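Local coordinates for protein tumor necrosis factor receptor superfamily member 16 (Rattus norvegicus, PDB 4F42) that probably relays neurotrophin signals from the cell surface to intracellular partners through a cytoplasmic death domain, at residues A[6-9]-A[10-14]; A[14-17]-A[18-22]; A[69-72]-A[73-76]. One frame throughout, in Å; residues are numbered along the deposited sequence.

Interaction 1 of 3, residues A[6-9]-A[10-14]. With MNB (5-mercapto-2-nitro-benzoic acid), chain C; MNB (5-mercapto-2-nitro-benzoic acid), chain B.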
ATOM      1  N   SER A   6      -8.176   4.862  -2.880  1.00 27.21           N
ATOM      2  CA  SER A   6      -8.062   6.317  -3.007  1.00 27.47           C
ATOM      3  C   SER A   6      -9.224   7.112  -2.410  1.00 27.79           C
ATOM      4  O   SER A   6      -9.087   8.306  -2.176  1.00 28.16           O
ATOM      5  CB  SER A   6      -7.867   6.714  -4.483  1.00 27.67           C
ATOM      6  OG  SER A   6      -9.032   6.467  -5.262  1.00 27.44           O
ATOM      7  N   SER A   7     -10.355   6.450  -2.174  1.00 28.16           N
ATOM      8  CA  SER A   7     -11.562   7.085  -1.633  1.00 28.14           C
ATOM      9  C   SER A   7     -11.610   7.103  -0.113  1.00 27.93           C
ATOM     10  O   SER A   7     -12.429   7.811   0.471  1.00 27.92           O
ATOM     11  CB  SER A   7     -12.815   6.376  -2.155  1.00 28.28           C
ATOM     12  OG  SER A   7     -12.916   6.516  -3.561  1.00 29.74           O
ATOM     13  N   LEU A   8     -10.756   6.309   0.526  1.00 27.74           N
ATOM     14  CA  LEU A   8     -10.672   6.297   1.983  1.00 27.68           C
ATOM     15  C   LEU A   8     -10.326   7.683   2.525  1.00 27.80           C
ATOM     16  O   LEU A   8      -9.629   8.455   1.867  1.00 27.44           O
ATOM     17  CB  LEU A   8      -9.649   5.264   2.460  1.00 27.62           C
ATOM     18  CG  LEU A   8      -9.933   3.792   2.134  1.00 27.49           C
ATOM     19  CD1 LEU A   8      -8.709   2.930   2.448  1.00 25.79           C
ATOM     20  CD2 LEU A   8     -11.176   3.288   2.866  1.00 27.34           C
ATOM     21  N   PRO A   9     -10.840   8.023   3.714  1.00 28.20           N
ATOM     22  CA  PRO A   9     -10.467   9.321   4.272  1.00 28.54           C
ATOM     23  C   PRO A   9      -8.978   9.384   4.590  1.00 28.89           C
ATOM     24  O   PRO A   9      -8.382   8.369   4.949  1.00 29.24           O
ATOM     25  CB  PRO A   9     -11.297   9.414   5.560  1.00 28.59           C
ATOM     26  CG  PRO A   9     -11.844   8.057   5.801  1.00 28.50           C
ATOM     27  CD  PRO A   9     -11.939   7.396   4.463  1.00 28.25           C
ATOM     28  N   LEU A  10      -8.381  10.563   4.455  1.00 28.99           N
ATOM     29  CA  LEU A  10      -6.970  10.750   4.773  1.00 29.36           C
ATOM     30  C   LEU A  10      -6.586  10.063   6.087  1.00 29.46           C
ATOM     31  O   LEU A  10      -5.507   9.463   6.198  1.00 29.29           O
ATOM     32  CB  LEU A  10      -6.647  12.246   4.847  1.00 29.59           C
ATOM     33  CG  LEU A  10      -5.215  12.716   5.103  1.00 29.93           C
ATOM     34  CD1 LEU A  10      -4.305  12.487   3.892  1.00 29.29           C
ATOM     35  CD2 LEU A  10      -5.255  14.185   5.472  1.00 30.96           C
ATOM     36  N   THR A  11      -7.484  10.147   7.068  1.00 29.63           N
ATOM     37  CA  THR A  11      -7.236   9.609   8.410  1.00 29.94           C
ATOM     38  C   THR A  11      -6.975   8.083   8.423  1.00 29.68           C
ATOM     39  O   THR A  11      -6.065   7.614   9.123  1.00 29.82           O
ATOM     40  CB  THR A  11      -8.347  10.034   9.418  1.00 30.18           C
ATOM     41  OG1 THR A  11      -7.968   9.630  10.737  1.00 31.00           O
ATOM     42  CG2 THR A  11      -9.727   9.434   9.058  1.00 29.88           C
ATOM     43  N   LYS A  12      -7.748   7.340   7.626  1.00 29.05           N
ATOM     44  CA  LYS A  12      -7.536   5.904   7.426  1.00 28.87           C
ATOM     45  C   LYS A  12      -6.265   5.638   6.625  1.00 28.49           C
ATOM     46  O   LYS A  12      -5.469   4.773   6.983  1.00 28.43           O
ATOM     47  CB  LYS A  12      -8.742   5.261   6.730  1.00 28.91           C
ATOM     48  CG  LYS A  12      -9.952   4.972   7.643  1.00 30.46           C
ATOM     49  CD  LYS A  12     -11.162   4.475   6.812  1.00 33.10           C
ATOM     50  CE  LYS A  12     -12.497   4.422   7.591  1.00 33.73           C
ATOM     51  NZ  LYS A  12     -13.569   3.680   6.831  1.00 33.79           N
ATOM     52  N   ARG A  13      -6.067   6.394   5.550  1.00 28.19           N
ATOM     53  CA  ARG A  13      -4.886   6.220   4.707  1.00 27.92           C
ATOM     54  C   ARG A  13      -3.568   6.471   5.440  1.00 28.22           C
ATOM     55  O   ARG A  13      -2.578   5.779   5.189  1.00 28.15           O
ATOM     56  CB  ARG A  13      -4.994   7.040   3.425  1.00 27.38           C
ATOM     57  CG  ARG A  13      -6.019   6.459   2.461  1.00 26.81           C
ATOM     58  CD  ARG A  13      -5.970   7.096   1.097  1.00 25.33           C
ATOM     59  NE  ARG A  13      -6.551   8.433   1.095  1.00 25.27           N
ATOM     60  CZ  ARG A  13      -5.850   9.562   1.131  1.00 25.56           C
ATOM     61  NH1 ARG A  13      -4.521   9.526   1.168  1.00 23.44           N
ATOM     62  NH2 ARG A  13      -6.486  10.730   1.129  1.00 24.39           N
ATOM     63  N   GLU A  14      -3.559   7.423   6.366  1.00 28.52           N
ATOM     64  CA  GLU A  14      -2.369   7.648   7.188  1.00 29.17           C
ATOM     65  C   GLU A  14      -2.090   6.521   8.212  1.00 29.01           C
ATOM     66  O   GLU A  14      -0.942   6.318   8.605  1.00 28.88           O
ATOM     67  CB  GLU A  14      -2.371   9.052   7.817  1.00 29.40           C
ATOM     68  CG  GLU A  14      -2.133  10.170   6.767  1.00 31.36           C
ATOM     69  CD  GLU A  14      -1.928  11.573   7.362  1.00 34.40           C
ATOM     70  OE1 GLU A  14      -1.124  12.353   6.793  1.00 33.87           O
ATOM     71  OE2 GLU A  14      -2.575  11.900   8.388  1.00 35.98           O
TER
HETATM   72  C6  MNB C 102     -11.607  -2.017   7.345  1.00 30.00           C
HETATM   73  C1  MNB C 102     -11.214  -0.715   7.042  1.00 31.60           C
HETATM   74  C2  MNB C 102      -9.784  -0.455   6.662  1.00 32.17           C
HETATM   75  C3  MNB C 102      -8.901  -1.532   6.614  1.00 31.33           C
HETATM   76  C4  MNB C 102      -9.347  -2.807   6.926  1.00 30.36           C
HETATM   77  C5  MNB C 102     -10.671  -3.048   7.284  1.00 29.86           C
HETATM   78  S5  MNB C 102     -11.124  -4.641   7.642  1.00 27.80           S
HETATM   79  C10 MNB C 102     -12.236   0.380   7.126  1.00 31.91           C
HETATM   80  O12 MNB C 102     -12.410   0.919   8.235  1.00 33.81           O
HETATM   81  O11 MNB C 102     -12.887   0.728   6.114  1.00 31.45           O
HETATM   82  N7  MNB C 102      -9.292   0.822   6.331  1.00 33.22           N
HETATM   83  O9  MNB C 102      -8.090   1.020   6.254  1.00 32.64           O
HETATM   84  O8  MNB C 102     -10.047   1.750   6.088  1.00 35.01           O
HETATM   85  C6  MNB B 101       5.761   9.537   6.463  1.00 34.05           C
HETATM   86  C1  MNB B 101       4.850   8.823   7.235  1.00 35.81           C
HETATM   87  C2  MNB B 101       3.374   9.019   7.020  1.00 35.92           C
HETATM   88  C3  MNB B 101       2.982   9.927   6.033  1.00 34.82           C
HETATM   89  C4  MNB B 101       3.939  10.615   5.289  1.00 34.25           C
HETATM   90  C5  MNB B 101       5.308  10.425   5.495  1.00 33.39           C
HETATM   91  S5  MNB B 101       6.437  11.304   4.574  1.00 30.45           S
HETATM   92  C10 MNB B 101       5.419   7.885   8.253  1.00 37.17           C
HETATM   93  O12 MNB B 101       5.193   8.089   9.464  1.00 38.38           O
HETATM   94  O11 MNB B 101       6.124   6.930   7.858  1.00 38.82           O
HETATM   95  N7  MNB B 101       2.375   8.336   7.765  1.00 36.39           N
HETATM   96  O9  MNB B 101       1.219   8.761   7.833  1.00 34.94           O
HETATM   97  O8  MNB B 101       2.643   7.309   8.363  1.00 37.00           O
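The backbone of Pro-9 turns straight into helix 10-19, its carbonyl oxygen receiving Arg-13 N at 3.1 Å with an N-H...O angle of 171°, while Lys-12 N reaches the same oxygen only weakly. Pro-9 thus stands at the N-cap of the first long helix of the death domain, a six-helix bundle, and its O carries the opening i to i+4 bond. Its ring lies along the outside of the first turn: Pro-9 CB touches Thr-11 CG2 at 3.8 Å, and Pro-9 CG rests on the methylene Lys-12 CD at 3.8 Å. A second bond, from a side chain, closes the turn. Arg-13 CG passes Leu-8 CB, and a bend at chi3 (-75°) folds the chain back so that Arg-13 NE donates to Leu-8 O at 3.2 Å. The donor sits above the carbonyl plane, 44° out of it, so this bond does not use a lone-pair direction. The guanidinium also has Leu-10 CA over one of its faces, near the rim. Lys-12 runs out extended beyond CG and crosses Leu-8 at about a right angle, the two meeting at Leu-8 CD2 and Lys-12 CD. Both belong to a pocket holding one 5-mercapto-2-nitro-benzoic acid (chain C), whose nitro oxygen O8 lies 3.7 Å from Leu-8 CD2. At the far end of the lysine, NZ grips the carboxylate of that molecule, donating to O11 at 3.1 Å and more weakly to O12 at 3.3 Å.

Interaction 2 of 3, residues A[14-17]-A[18-22]. With MNB (5-mercapto-2-nitro-benzoic acid), chain B.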
ATOM      1  N   GLU A  14      -3.559   7.423   6.366  1.00 28.52           N
ATOM      2  CA  GLU A  14      -2.369   7.648   7.188  1.00 29.17           C
ATOM      3  C   GLU A  14      -2.090   6.521   8.212  1.00 29.01           C
ATOM      4  O   GLU A  14      -0.942   6.318   8.605  1.00 28.88           O
ATOM      5  CB  GLU A  14      -2.371   9.052   7.817  1.00 29.40           C
ATOM      6  CG  GLU A  14      -2.133  10.170   6.767  1.00 31.36           C
ATOM      7  CD  GLU A  14      -1.928  11.573   7.362  1.00 34.40           C
ATOM      8  OE1 GLU A  14      -1.124  12.353   6.793  1.00 33.87           O
ATOM      9  OE2 GLU A  14      -2.575  11.900   8.388  1.00 35.98           O
ATOM     10  N   GLU A  15      -3.123   5.779   8.619  1.00 28.95           N
ATOM     11  CA  GLU A  15      -2.920   4.567   9.425  1.00 28.97           C
ATOM     12  C   GLU A  15      -2.252   3.479   8.573  1.00 28.08           C
ATOM     13  O   GLU A  15      -1.241   2.897   8.965  1.00 28.03           O
ATOM     14  CB  GLU A  15      -4.243   4.046  10.006  1.00 29.53           C
ATOM     15  CG  GLU A  15      -4.864   4.899  11.123  1.00 32.12           C
ATOM     16  CD  GLU A  15      -6.367   4.601  11.331  1.00 36.45           C
ATOM     17  OE1 GLU A  15      -6.802   3.436  11.088  1.00 36.96           O
ATOM     18  OE2 GLU A  15      -7.111   5.536  11.735  1.00 36.51           O
ATOM     19  N   VAL A  16      -2.823   3.224   7.401  1.00 27.31           N
ATOM     20  CA  VAL A  16      -2.245   2.308   6.419  1.00 26.56           C
ATOM     21  C   VAL A  16      -0.768   2.651   6.160  1.00 26.41           C
ATOM     22  O   VAL A  16       0.101   1.783   6.278  1.00 26.30           O
ATOM     23  CB  VAL A  16      -3.066   2.314   5.097  1.00 26.41           C
ATOM     24  CG1 VAL A  16      -2.385   1.497   4.024  1.00 25.90           C
ATOM     25  CG2 VAL A  16      -4.478   1.799   5.342  1.00 25.79           C
ATOM     26  N   GLU A  17      -0.497   3.918   5.842  1.00 26.07           N
ATOM     27  CA  GLU A  17       0.864   4.399   5.564  1.00 26.13           C
ATOM     28  C   GLU A  17       1.830   4.164   6.724  1.00 26.30           C
ATOM     29  O   GLU A  17       2.981   3.785   6.514  1.00 26.37           O
ATOM     30  CB  GLU A  17       0.846   5.889   5.222  1.00 25.90           C
ATOM     31  CG  GLU A  17       0.411   6.205   3.805  1.00 25.45           C
ATOM     32  CD  GLU A  17       0.101   7.676   3.604  1.00 25.22           C
ATOM     33  OE1 GLU A  17       0.621   8.505   4.371  1.00 24.55           O
ATOM     34  OE2 GLU A  17      -0.668   8.005   2.678  1.00 25.81           O
ATOM     35  N   LYS A  18       1.353   4.402   7.943  1.00 26.68           N
ATOM     36  CA  LYS A  18       2.157   4.224   9.149  1.00 26.91           C
ATOM     37  C   LYS A  18       2.601   2.774   9.293  1.00 26.34           C
ATOM     38  O   LYS A  18       3.737   2.510   9.643  1.00 26.31           O
ATOM     39  CB  LYS A  18       1.377   4.665  10.389  1.00 27.13           C
ATOM     40  CG  LYS A  18       2.235   4.868  11.641  1.00 30.20           C
ATOM     41  CD  LYS A  18       2.711   6.317  11.775  1.00 34.21           C
ATOM     42  CE  LYS A  18       3.417   6.560  13.112  1.00 36.49           C
ATOM     43  NZ  LYS A  18       2.460   6.649  14.259  1.00 36.86           N
ATOM     44  N   LEU A  19       1.699   1.846   8.999  1.00 25.77           N
ATOM     45  CA  LEU A  19       1.966   0.419   9.172  1.00 25.27           C
ATOM     46  C   LEU A  19       2.886  -0.135   8.100  1.00 24.93           C
ATOM     47  O   LEU A  19       3.501  -1.191   8.286  1.00 24.54           O
ATOM     48  CB  LEU A  19       0.649  -0.379   9.224  1.00 24.95           C
ATOM     49  CG  LEU A  19      -0.167  -0.180  10.505  1.00 24.89           C
ATOM     50  CD1 LEU A  19      -1.584  -0.693  10.322  1.00 24.66           C
ATOM     51  CD2 LEU A  19       0.507  -0.839  11.711  1.00 23.64           C
ATOM     52  N   LEU A  20       2.973   0.584   6.980  1.00 25.04           N
ATOM     53  CA  LEU A  20       3.825   0.184   5.861  1.00 25.51           C
ATOM     54  C   LEU A  20       5.208   0.844   5.888  1.00 26.32           C
ATOM     55  O   LEU A  20       5.949   0.794   4.900  1.00 26.42           O
ATOM     56  CB  LEU A  20       3.116   0.436   4.529  1.00 25.09           C
ATOM     57  CG  LEU A  20       1.763  -0.254   4.332  1.00 24.53           C
ATOM     58  CD1 LEU A  20       1.087   0.233   3.053  1.00 23.15           C
ATOM     59  CD2 LEU A  20       1.908  -1.760   4.338  1.00 22.63           C
ATOM     60  N   ASN A  21       5.547   1.436   7.035  1.00 27.39           N
ATOM     61  CA  ASN A  21       6.850   2.054   7.282  1.00 28.62           C
ATOM     62  C   ASN A  21       8.007   1.064   7.182  1.00 28.42           C
ATOM     63  O   ASN A  21       7.794  -0.152   7.101  1.00 28.73           O
ATOM     64  CB  ASN A  21       6.875   2.783   8.647  1.00 29.32           C
ATOM     65  CG  ASN A  21       6.771   1.827   9.852  1.00 31.67           C
ATOM     66  OD1 ASN A  21       7.569   0.895  10.008  1.00 34.44           O
ATOM     67  ND2 ASN A  21       5.799   2.085  10.724  1.00 34.24           N
ATOM     68  N   GLY A  22       9.229   1.594   7.199  1.00 28.41           N
ATOM     69  CA  GLY A  22      10.430   0.779   7.060  1.00 27.72           C
ATOM     70  C   GLY A  22      10.490   0.333   5.622  1.00 27.50           C
ATOM     71  O   GLY A  22      10.332   1.154   4.717  1.00 27.23           O
TER
HETATM   72  C6  MNB B 101       5.761   9.537   6.463  1.00 34.05           C
HETATM   73  C1  MNB B 101       4.850   8.823   7.235  1.00 35.81           C
HETATM   74  C2  MNB B 101       3.374   9.019   7.020  1.00 35.92           C
HETATM   75  C3  MNB B 101       2.982   9.927   6.033  1.00 34.82           C
HETATM   76  C4  MNB B 101       3.939  10.615   5.289  1.00 34.25           C
HETATM   77  C5  MNB B 101       5.308  10.425   5.495  1.00 33.39           C
HETATM   78  S5  MNB B 101       6.437  11.304   4.574  1.00 30.45           S
HETATM   79  C10 MNB B 101       5.419   7.885   8.253  1.00 37.17           C
HETATM   80  O12 MNB B 101       5.193   8.089   9.464  1.00 38.38           O
HETATM   81  O11 MNB B 101       6.124   6.930   7.858  1.00 38.82           O
HETATM   82  N7  MNB B 101       2.375   8.336   7.765  1.00 36.39           N
HETATM   83  O9  MNB B 101       1.219   8.761   7.833  1.00 34.94           O
HETATM   84  O8  MNB B 101       2.643   7.309   8.363  1.00 37.00           O
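Glu-17 and Lys-18 both meet the flat nitrobenzoate of chain B, whose nitro group is twisted modestly out of the ring plane. Glu-17 CB and Lys-18 N lie to one side of that plane, with Lys-18 N 3.2 Å from nitro O8, whereas Lys-18 CD falls slightly to the other side, 3.6 Å from the same oxygen. Glu-14 CB stays close to the plane and faces nitro O9. The carboxylate of Glu-17 brings OE1 to 3.2 Å from ring carbon C3, well off the ring plane; this oxygen also forms a salt bridge with Arg-50, a residue of the same pocket, which pairs with Glu-14 OE1 too and so links the two acids. Another side of the helix carries apolar residues. Val-16 CG1, anti to the backbone N (chi1 173°), meets Leu-20 CD1 at 3.8 Å, and the two side chains run side by side. Val-16 continues onto Leu-67 and Leu-83 and also touches the other bound nitrobenzoate, while Leu-20 reaches Val-49 and Leu-53. The backbone keeps its helical bonding, Lys-18 N to Glu-14 O and Leu-19 N to Glu-15 O both at 3.1 Å; beyond them Leu-20 N has only weak bonds, where the helix gives out. Apolar residues directed at helices 48-56, 64-73 and 77-84, with charged ones on another side, mark an amphipathic helix of the death-domain bundle.

Interaction 3 of 3, residues A[69-72]-A[73-76]; sequences AALR and RIQR
Arg-73 lies back along the turn that precedes it, starting with CB, which sits 3.6 Å from Ala-70 O. CG comes equally near Ala-69 O, and after a bend at chi2 (144°) CD passes that oxygen at 3.2 Å. NE has already moved beyond it, and at the tip the guanidinium lays one face over Ala-69 CB, with NH1 4.2 Å from the methyl carbon; the side chain also touches Glu-31 of helix 24-32. Ala-69 O itself accepts the Arg-73 backbone N, and Ile-74 N to Ala-70 O is the last i to i+4 bond before the helix ends. What follows is a Schellman motif: Gln-75, at positive phi (57°), is its C-prime residue, Arg-76 N bonds to Leu-71 O at 2.8 Å, and Gln-75 N to Arg-72 O at 3.0 Å. Within this turn Ile-74 CG1 stands between its own backbone N and carbonyl carbon (chi1 60°), which brings it to 3.3 Å from Leu-71 O. Farther out, Ile-74 CD1 meets Leu-71 CD2 at 4.2 Å, the two side chains pointing the same way. The end of Arg-76 leads away from residues 69-72, and its NH2 pairs with Asp-78 at the start of helix 77-84.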
ATOM      1  N   ALA A  69      -5.643  -8.124   0.418  1.00 16.18           N
ATOM      2  CA  ALA A  69      -5.208  -9.388  -0.209  1.00 15.87           C
ATOM      3  C   ALA A  69      -3.690  -9.438  -0.432  1.00 15.85           C
ATOM      4  O   ALA A  69      -3.044 -10.438  -0.101  1.00 15.57           O
ATOM      5  CB  ALA A  69      -5.926  -9.616  -1.526  1.00 15.45           C
ATOM      6  N   ALA A  70      -3.134  -8.355  -0.988  1.00 15.81           N
ATOM      7  CA  ALA A  70      -1.684  -8.229  -1.203  1.00 15.91           C
ATOM      8  C   ALA A  70      -0.890  -8.401   0.088  1.00 15.75           C
ATOM      9  O   ALA A  70       0.175  -9.016   0.082  1.00 16.37           O
ATOM     10  CB  ALA A  70      -1.346  -6.898  -1.863  1.00 15.67           C
ATOM     11  N   LEU A  71      -1.422  -7.879   1.188  1.00 15.30           N
ATOM     12  CA  LEU A  71      -0.751  -7.946   2.481  1.00 15.11           C
ATOM     13  C   LEU A  71      -0.742  -9.350   3.069  1.00 15.45           C
ATOM     14  O   LEU A  71       0.279  -9.781   3.599  1.00 16.10           O
ATOM     15  CB  LEU A  71      -1.357  -6.945   3.472  1.00 14.57           C
ATOM     16  CG  LEU A  71      -1.069  -5.465   3.215  1.00 14.25           C
ATOM     17  CD1 LEU A  71      -2.027  -4.564   4.021  1.00 14.65           C
ATOM     18  CD2 LEU A  71       0.392  -5.115   3.522  1.00 12.78           C
ATOM     19  N   ARG A  72      -1.867 -10.055   2.997  1.00 15.64           N
ATOM     20  CA  ARG A  72      -1.909 -11.466   3.374  1.00 16.28           C
ATOM     21  C   ARG A  72      -0.851 -12.262   2.613  1.00 16.80           C
ATOM     22  O   ARG A  72      -0.201 -13.127   3.178  1.00 16.90           O
ATOM     23  CB  ARG A  72      -3.285 -12.079   3.087  1.00 16.11           C
ATOM     24  CG  ARG A  72      -4.436 -11.554   3.967  1.00 16.87           C
ATOM     25  CD  ARG A  72      -5.750 -12.342   3.771  1.00 16.03           C
ATOM     26  NE  ARG A  72      -6.234 -12.288   2.392  1.00 16.28           N
ATOM     27  CZ  ARG A  72      -5.924 -13.178   1.452  1.00 16.23           C
ATOM     28  NH1 ARG A  72      -5.151 -14.210   1.739  1.00 16.25           N
ATOM     29  NH2 ARG A  72      -6.395 -13.038   0.221  1.00 17.25           N
ATOM     30  N   ARG A  73      -0.675 -11.949   1.332  1.00 17.51           N
ATOM     31  CA  ARG A  73       0.215 -12.712   0.464  1.00 18.35           C
ATOM     32  C   ARG A  73       1.697 -12.550   0.775  1.00 18.29           C
ATOM     33  O   ARG A  73       2.466 -13.476   0.552  1.00 18.27           O
ATOM     34  CB  ARG A  73      -0.072 -12.412  -1.004  1.00 18.53           C
ATOM     35  CG  ARG A  73      -1.260 -13.177  -1.513  1.00 20.11           C
ATOM     36  CD  ARG A  73      -2.046 -12.346  -2.487  1.00 23.54           C
ATOM     37  NE  ARG A  73      -2.986 -13.150  -3.247  1.00 26.43           N
ATOM     38  CZ  ARG A  73      -3.721 -12.688  -4.250  1.00 29.61           C
ATOM     39  NH1 ARG A  73      -3.625 -11.408  -4.603  1.00 30.32           N
ATOM     40  NH2 ARG A  73      -4.554 -13.499  -4.901  1.00 29.79           N
ATOM     41  N   ILE A  74       2.096 -11.383   1.273  1.00 18.68           N
ATOM     42  CA  ILE A  74       3.459 -11.194   1.778  1.00 18.94           C
ATOM     43  C   ILE A  74       3.577 -11.600   3.265  1.00 19.80           C
ATOM     44  O   ILE A  74       4.516 -11.200   3.954  1.00 19.89           O
ATOM     45  CB  ILE A  74       3.993  -9.739   1.552  1.00 18.85           C
ATOM     46  CG1 ILE A  74       3.111  -8.705   2.250  1.00 17.72           C
ATOM     47  CG2 ILE A  74       4.173  -9.437   0.057  1.00 18.22           C
ATOM     48  CD1 ILE A  74       3.756  -7.352   2.386  1.00 16.15           C
ATOM     49  N   GLN A  75       2.624 -12.400   3.745  1.00 20.61           N
ATOM     50  CA  GLN A  75       2.580 -12.863   5.153  1.00 22.01           C
ATOM     51  C   GLN A  75       2.549 -11.718   6.156  1.00 21.94           C
ATOM     52  O   GLN A  75       3.183 -11.799   7.209  1.00 22.18           O
ATOM     53  CB  GLN A  75       3.735 -13.822   5.520  1.00 22.24           C
ATOM     54  CG  GLN A  75       4.282 -14.715   4.391  1.00 25.57           C
ATOM     55  CD  GLN A  75       3.284 -15.740   3.876  1.00 29.79           C
ATOM     56  OE1 GLN A  75       2.365 -16.158   4.595  1.00 31.19           O
ATOM     57  NE2 GLN A  75       3.466 -16.159   2.621  1.00 30.77           N
ATOM     58  N   ARG A  76       1.817 -10.655   5.833  1.00 22.08           N
ATOM     59  CA  ARG A  76       1.621  -9.558   6.772  1.00 21.84           C
ATOM     60  C   ARG A  76       0.141  -9.421   7.123  1.00 22.14           C
ATOM     61  O   ARG A  76      -0.425  -8.327   7.090  1.00 22.34           O
ATOM     62  CB  ARG A  76       2.199  -8.247   6.239  1.00 21.63           C
ATOM     63  CG  ARG A  76       3.719  -8.223   6.031  1.00 21.41           C
ATOM     64  CD  ARG A  76       4.557  -8.329   7.325  1.00 22.52           C
ATOM     65  NE  ARG A  76       4.072  -7.507   8.449  1.00 22.76           N
ATOM     66  CZ  ARG A  76       4.621  -6.363   8.861  1.00 22.52           C
ATOM     67  NH1 ARG A  76       5.691  -5.863   8.250  1.00 22.89           N
ATOM     68  NH2 ARG A  76       4.102  -5.716   9.901  1.00 21.47           N
TER

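From the N terminus, interaction 1 closes the turn leading into helix 10-19, and interaction 2 begins on Glu-14, where interaction 1 ends, and runs past that helix's C-terminal end into the loop that follows. The two therefore overlap on one helix, their centres 11 Å apart, and both touch the chain B ligand. Interaction 3 comes much later and in series, closing the turn between helices 64-73 and 77-84; no contact nests within or crosses another. It meets interaction 2 in space: Leu-20 CD2 packs on Leu-71 CD2 at 3.8 Å, joining the end of helix 10-19 to helix 64-73, whereas interaction 1 stays about 10 Å from interaction 3 at the nearest atoms.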